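Local coordinates for protein transcriptional regulator (LacI family) (Clostridium acetobutylicum ATCC 824, PDB 3G85) that probably acts as a LacI-family transcription factor that binds regulatory DNA, with a periplasmic-binding-protein-like domain of the kind that senses small effectors in this family, at residues A191-S196 and V221-N226; P237-D242 and G274-R279. All coordinates share one frame; numbering follows the deposited sequence.

Contact 1 (A191-S196 and V221-N226)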
# COMPACT_ATOMS: atom_id res chain seq x y z
N ALA A 191 -3.51 -3.94 21.95
CA ALA A 191 -3.65 -4.12 20.51
C ALA A 191 -2.85 -3.02 19.83
O ALA A 191 -2.83 -1.87 20.31
CB ALA A 191 -5.10 -4.04 20.10
N LEU A 192 -2.19 -3.37 18.73
CA LEU A 192 -1.40 -2.40 18.00
C LEU A 192 -1.60 -2.57 16.50
O LEU A 192 -1.39 -3.64 15.97
CB LEU A 192 0.10 -2.56 18.36
CG LEU A 192 1.05 -1.65 17.56
CD1 LEU A 192 0.87 -0.17 17.92
CD2 LEU A 192 2.50 -2.09 17.79
N PHE A 193 -2.02 -1.49 15.85
CA PHE A 193 -2.09 -1.42 14.40
C PHE A 193 -0.86 -0.70 13.84
O PHE A 193 -0.54 0.42 14.26
CB PHE A 193 -3.36 -0.66 14.01
CG PHE A 193 -3.51 -0.40 12.53
CD1 PHE A 193 -3.75 -1.47 11.64
CD2 PHE A 193 -3.47 0.89 12.05
CE1 PHE A 193 -3.96 -1.23 10.29
CE2 PHE A 193 -3.67 1.15 10.66
CZ PHE A 193 -3.90 0.08 9.80
N CYS A 194 -0.17 -1.32 12.89
CA CYS A 194 0.94 -0.63 12.19
C CYS A 194 0.55 -0.47 10.74
O CYS A 194 0.15 -1.44 10.11
CB CYS A 194 2.24 -1.43 12.28
SG CYS A 194 2.85 -1.72 13.97
N ASN A 195 0.66 0.73 10.20
CA ASN A 195 0.19 0.91 8.82
C ASN A 195 1.27 0.56 7.79
O ASN A 195 1.11 0.86 6.60
CB ASN A 195 -0.47 2.30 8.59
CG ASN A 195 0.54 3.45 8.50
OD1 ASN A 195 1.70 3.31 8.87
ND2 ASN A 195 0.09 4.61 7.99
N SER A 196 2.35 -0.06 8.24
CA SER A 196 3.27 -0.74 7.30
C SER A 196 3.89 -1.95 7.99
O SER A 196 4.08 -1.97 9.23
CB SER A 196 4.34 0.22 6.74
OG SER A 196 5.54 0.18 7.47
N VAL A 221 -1.38 -6.09 14.22
CA VAL A 221 -1.86 -6.31 12.85
C VAL A 221 -1.20 -5.21 12.05
O VAL A 221 -1.14 -4.06 12.48
CB VAL A 221 -3.38 -6.20 12.69
CG1 VAL A 221 -3.79 -6.30 11.18
CG2 VAL A 221 -4.06 -7.33 13.48
N ALA A 222 -0.65 -5.56 10.89
CA ALA A 222 0.04 -4.55 10.09
C ALA A 222 -0.52 -4.57 8.69
O ALA A 222 -1.01 -5.59 8.24
CB ALA A 222 1.51 -4.85 10.04
N ILE A 223 -0.41 -3.45 7.99
CA ILE A 223 -0.74 -3.39 6.56
C ILE A 223 0.46 -3.94 5.77
O ILE A 223 1.60 -3.49 5.96
CB ILE A 223 -1.06 -1.95 6.10
CG1 ILE A 223 -2.28 -1.38 6.85
CG2 ILE A 223 -1.21 -1.88 4.55
CD1 ILE A 223 -3.60 -2.14 6.52
N GLY A 224 0.21 -4.92 4.92
CA GLY A 224 1.31 -5.58 4.19
C GLY A 224 1.65 -4.83 2.92
O GLY A 224 0.84 -4.75 2.00
N MSE A 225 2.84 -4.25 2.88
CA MSE A 225 3.24 -3.46 1.71
C MSE A 225 4.41 -4.12 1.00
O MSE A 225 4.47 -4.12 -0.23
CB MSE A 225 3.62 -2.03 2.11
CG MSE A 225 2.57 -1.37 2.97
SE MSE A 225 2.92 0.55 3.02
CE MSE A 225 1.24 1.11 3.67
N ASN A 226 5.37 -4.62 1.80
CA ASN A 226 6.53 -5.32 1.25
C ASN A 226 6.24 -6.82 1.12
O ASN A 226 5.17 -7.31 1.50
CB ASN A 226 7.80 -5.08 2.09
CG ASN A 226 8.27 -3.61 2.05
OD1 ASN A 226 8.29 -2.98 1.01
ND2 ASN A 226 8.63 -3.08 3.20
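Phe193 and Cys194 pair in parallel with Val221 and Ala222 in the core of the periplasmic-binding-protein-like domain, where strand 191-194, helix 197-209 and strand 219-224 form a beta-alpha-beta unit. The axes of 191-194 and 221-224 come within 4.8 Å, their directions 13° apart. A ladder of three backbone bonds joins them: Val221 N to Leu192 O, Cys194 N to Val221 O (2.9 Å) and Ile223 N to Cys194 O. Two carbonyls are used twice, since Val221 O also receives the CA-H of Phe193 and Cys194 O that of Ala222, the latter at 3.1 Å between Ala222 CA and Cys194 O.

Apolar contacts lie on both faces of the sheet. With CG anti to the backbone N (chi1 175°), the Phe193 ring leans across to strand 219-224, and its CZ meets Ile223 CG1 at 3.7 Å; the two side chains cross at a slant. Helix 140-155 closes this side, Phe149 stacking on the Phe193 ring. On the other face Cys194 CB and Ala222 CB touch more loosely, at 4.2 Å.

Past the strand ends the polar groups turn to outside partners. Asn195 OD1 accepts from Thr135 N, while Ser196 OG bonds Asn170 and caps Ile199 N at the start of helix 197-209. The side chain of Met225 (a selenomethionine), extended beyond CG, reaches toward 191-196, with SE 4.0 Å from Ser196 CB.

Contact 2 (P237-D242 and G274-R279); sequences PVTIVD and GPLILR
The guanidinium of Arg279 has Ile240 over one face and the carbonyl oxygen of Val238 at its edge. NH1 donates to Val238 O at 2.8 Å, with the oxygen only 4° out of the guanidinium plane. Over the face, Ile240 CG1 comes within 3.7 Å of Arg279 NH1. The arginine chain, bent at chi2 (69°), curls round Val238 O, so that its aliphatic part lines the same carbonyl, and Arg279 CB packs on Pro237 CB at 3.6 Å. Thr231 OG1, from helix 228-232, is a second partner of NH1, which helps fix the rotation of the group.

Thr239 binds the backbone of the same arginine: its OG1 accepts a nearly straight bond from Arg279 N (3.0 Å, 172°). Its CG2 points instead to Leu276 CD1, the two side chains meeting at an oblique angle and both touching Leu121 of helix 111-124.

Ile240 and Ile277 form the hydrogen-bonded pair of the antiparallel register. Ile277 N gives Ile240 O a short, straight bond of 2.7 Å, whereas the return bond, from Ile240 N to Ile277 O, is longer, its donor tilted from the carbonyl plane of Ile277. Their side chains run alongside each other, pointing the same way. On the opposite face, the non-hydrogen-bonded pair Val241 and Leu276 meets through Val241 CG2 and Leu276 CD1, 3.8 Å apart. Asp242 N then bonds Pro275 O, while the Asp242 carboxylate turns to salt bridges with Arg228 and Arg29.

Strand 276-277 is thus a short antiparallel edge strand, added beside 239-242 to an otherwise parallel sheet in the C-terminal domain of a LacI-type, two-domain periplasmic-binding-protein fold.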
# COMPACT_ATOMS: atom_id res chain seq x y z
N PRO A 237 5.58 -14.64 13.60
CA PRO A 237 4.84 -14.22 12.42
C PRO A 237 3.83 -13.12 12.76
O PRO A 237 3.22 -13.11 13.85
CB PRO A 237 4.17 -15.53 11.95
CG PRO A 237 5.18 -16.60 12.41
CD PRO A 237 5.51 -16.10 13.78
N VAL A 238 3.70 -12.17 11.85
CA VAL A 238 2.83 -11.02 12.02
C VAL A 238 1.62 -11.16 11.11
O VAL A 238 1.74 -11.35 9.88
CB VAL A 238 3.59 -9.74 11.62
CG1 VAL A 238 2.69 -8.44 11.73
CG2 VAL A 238 4.84 -9.60 12.44
N THR A 239 0.44 -11.03 11.72
CA THR A 239 -0.79 -10.97 10.95
C THR A 239 -0.86 -9.70 10.14
O THR A 239 -0.58 -8.61 10.65
CB THR A 239 -2.01 -11.09 11.87
OG1 THR A 239 -2.07 -12.44 12.33
CG2 THR A 239 -3.31 -10.72 11.11
N ILE A 240 -1.23 -9.84 8.88
CA ILE A 240 -1.34 -8.69 7.99
C ILE A 240 -2.65 -8.58 7.22
O ILE A 240 -3.36 -9.57 6.98
CB ILE A 240 -0.20 -8.67 6.94
CG1 ILE A 240 -0.34 -9.88 5.96
CG2 ILE A 240 1.19 -8.61 7.60
CD1 ILE A 240 0.70 -9.85 4.80
N VAL A 241 -2.96 -7.36 6.82
CA VAL A 241 -3.97 -7.11 5.82
C VAL A 241 -3.16 -6.64 4.59
O VAL A 241 -2.48 -5.61 4.63
CB VAL A 241 -5.04 -6.08 6.25
CG1 VAL A 241 -6.19 -6.15 5.22
CG2 VAL A 241 -5.55 -6.41 7.69
N ASP A 242 -3.15 -7.46 3.55
CA ASP A 242 -2.14 -7.31 2.50
C ASP A 242 -2.67 -6.49 1.36
O ASP A 242 -3.84 -6.64 0.95
CB ASP A 242 -1.70 -8.70 1.98
CG ASP A 242 -0.49 -8.62 1.06
OD1 ASP A 242 0.49 -7.92 1.41
OD2 ASP A 242 -0.51 -9.27 -0.01
N GLY A 274 -8.20 -6.46 -0.19
CA GLY A 274 -6.88 -6.70 0.46
C GLY A 274 -7.06 -7.76 1.54
O GLY A 274 -7.78 -7.51 2.49
N PRO A 275 -6.50 -8.98 1.34
CA PRO A 275 -6.88 -10.08 2.27
C PRO A 275 -6.28 -9.96 3.66
O PRO A 275 -5.10 -9.57 3.80
CB PRO A 275 -6.28 -11.32 1.63
CG PRO A 275 -5.08 -10.80 0.89
CD PRO A 275 -5.54 -9.44 0.33
N LEU A 276 -7.06 -10.32 4.67
CA LEU A 276 -6.48 -10.54 5.99
C LEU A 276 -5.79 -11.89 6.01
O LEU A 276 -6.42 -12.96 5.73
CB LEU A 276 -7.54 -10.42 7.10
CG LEU A 276 -7.15 -10.85 8.52
CD1 LEU A 276 -6.25 -9.82 9.18
CD2 LEU A 276 -8.43 -11.01 9.33
N ILE A 277 -4.50 -11.88 6.30
CA ILE A 277 -3.72 -13.10 6.29
C ILE A 277 -3.31 -13.39 7.72
O ILE A 277 -2.43 -12.74 8.25
CB ILE A 277 -2.51 -13.01 5.36
CG1 ILE A 277 -2.96 -12.61 3.94
CG2 ILE A 277 -1.71 -14.35 5.36
CD1 ILE A 277 -1.84 -12.52 2.91
N LEU A 278 -3.98 -14.35 8.35
CA LEU A 278 -3.70 -14.69 9.75
C LEU A 278 -2.38 -15.44 9.88
O LEU A 278 -2.13 -16.44 9.20
CB LEU A 278 -4.84 -15.55 10.33
CG LEU A 278 -6.26 -14.99 10.33
CD1 LEU A 278 -7.26 -16.00 10.92
CD2 LEU A 278 -6.32 -13.68 11.07
N ARG A 279 -1.53 -14.92 10.74
CA ARG A 279 -0.27 -15.57 11.06
C ARG A 279 -0.35 -16.03 12.50
O ARG A 279 -0.98 -15.38 13.32
CB ARG A 279 0.92 -14.62 10.84
CG ARG A 279 1.57 -14.77 9.47
CD ARG A 279 0.65 -14.28 8.38
NE ARG A 279 1.28 -14.34 7.04
CZ ARG A 279 2.03 -13.35 6.54
NH1 ARG A 279 2.24 -12.25 7.25
NH2 ARG A 279 2.53 -13.44 5.30

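How the contacts relate
Contacts 1 and 2 belong to one mixed sheet, their centres about 9 Å apart, and strands 219-224 and 239-242 are the neighbours that join them. Two probable backbone hydrogen bonds stitch the seam: Gly224 N to Val241 O at 2.8 Å and Val241 N to Ala222 O at 3.0 Å. Contact 1 supplies parallel pairing in the middle of the sheet, contact 2 its antiparallel edge. Arg29, whose salt bridge to Asp242 belongs to contact 2, also makes a weak hydrogen bond to Met225 O of contact 1. A glycerol, probably from the crystallisation liquor, lies about 5 Å from the Met225 side chain, though such molecules can mark pockets.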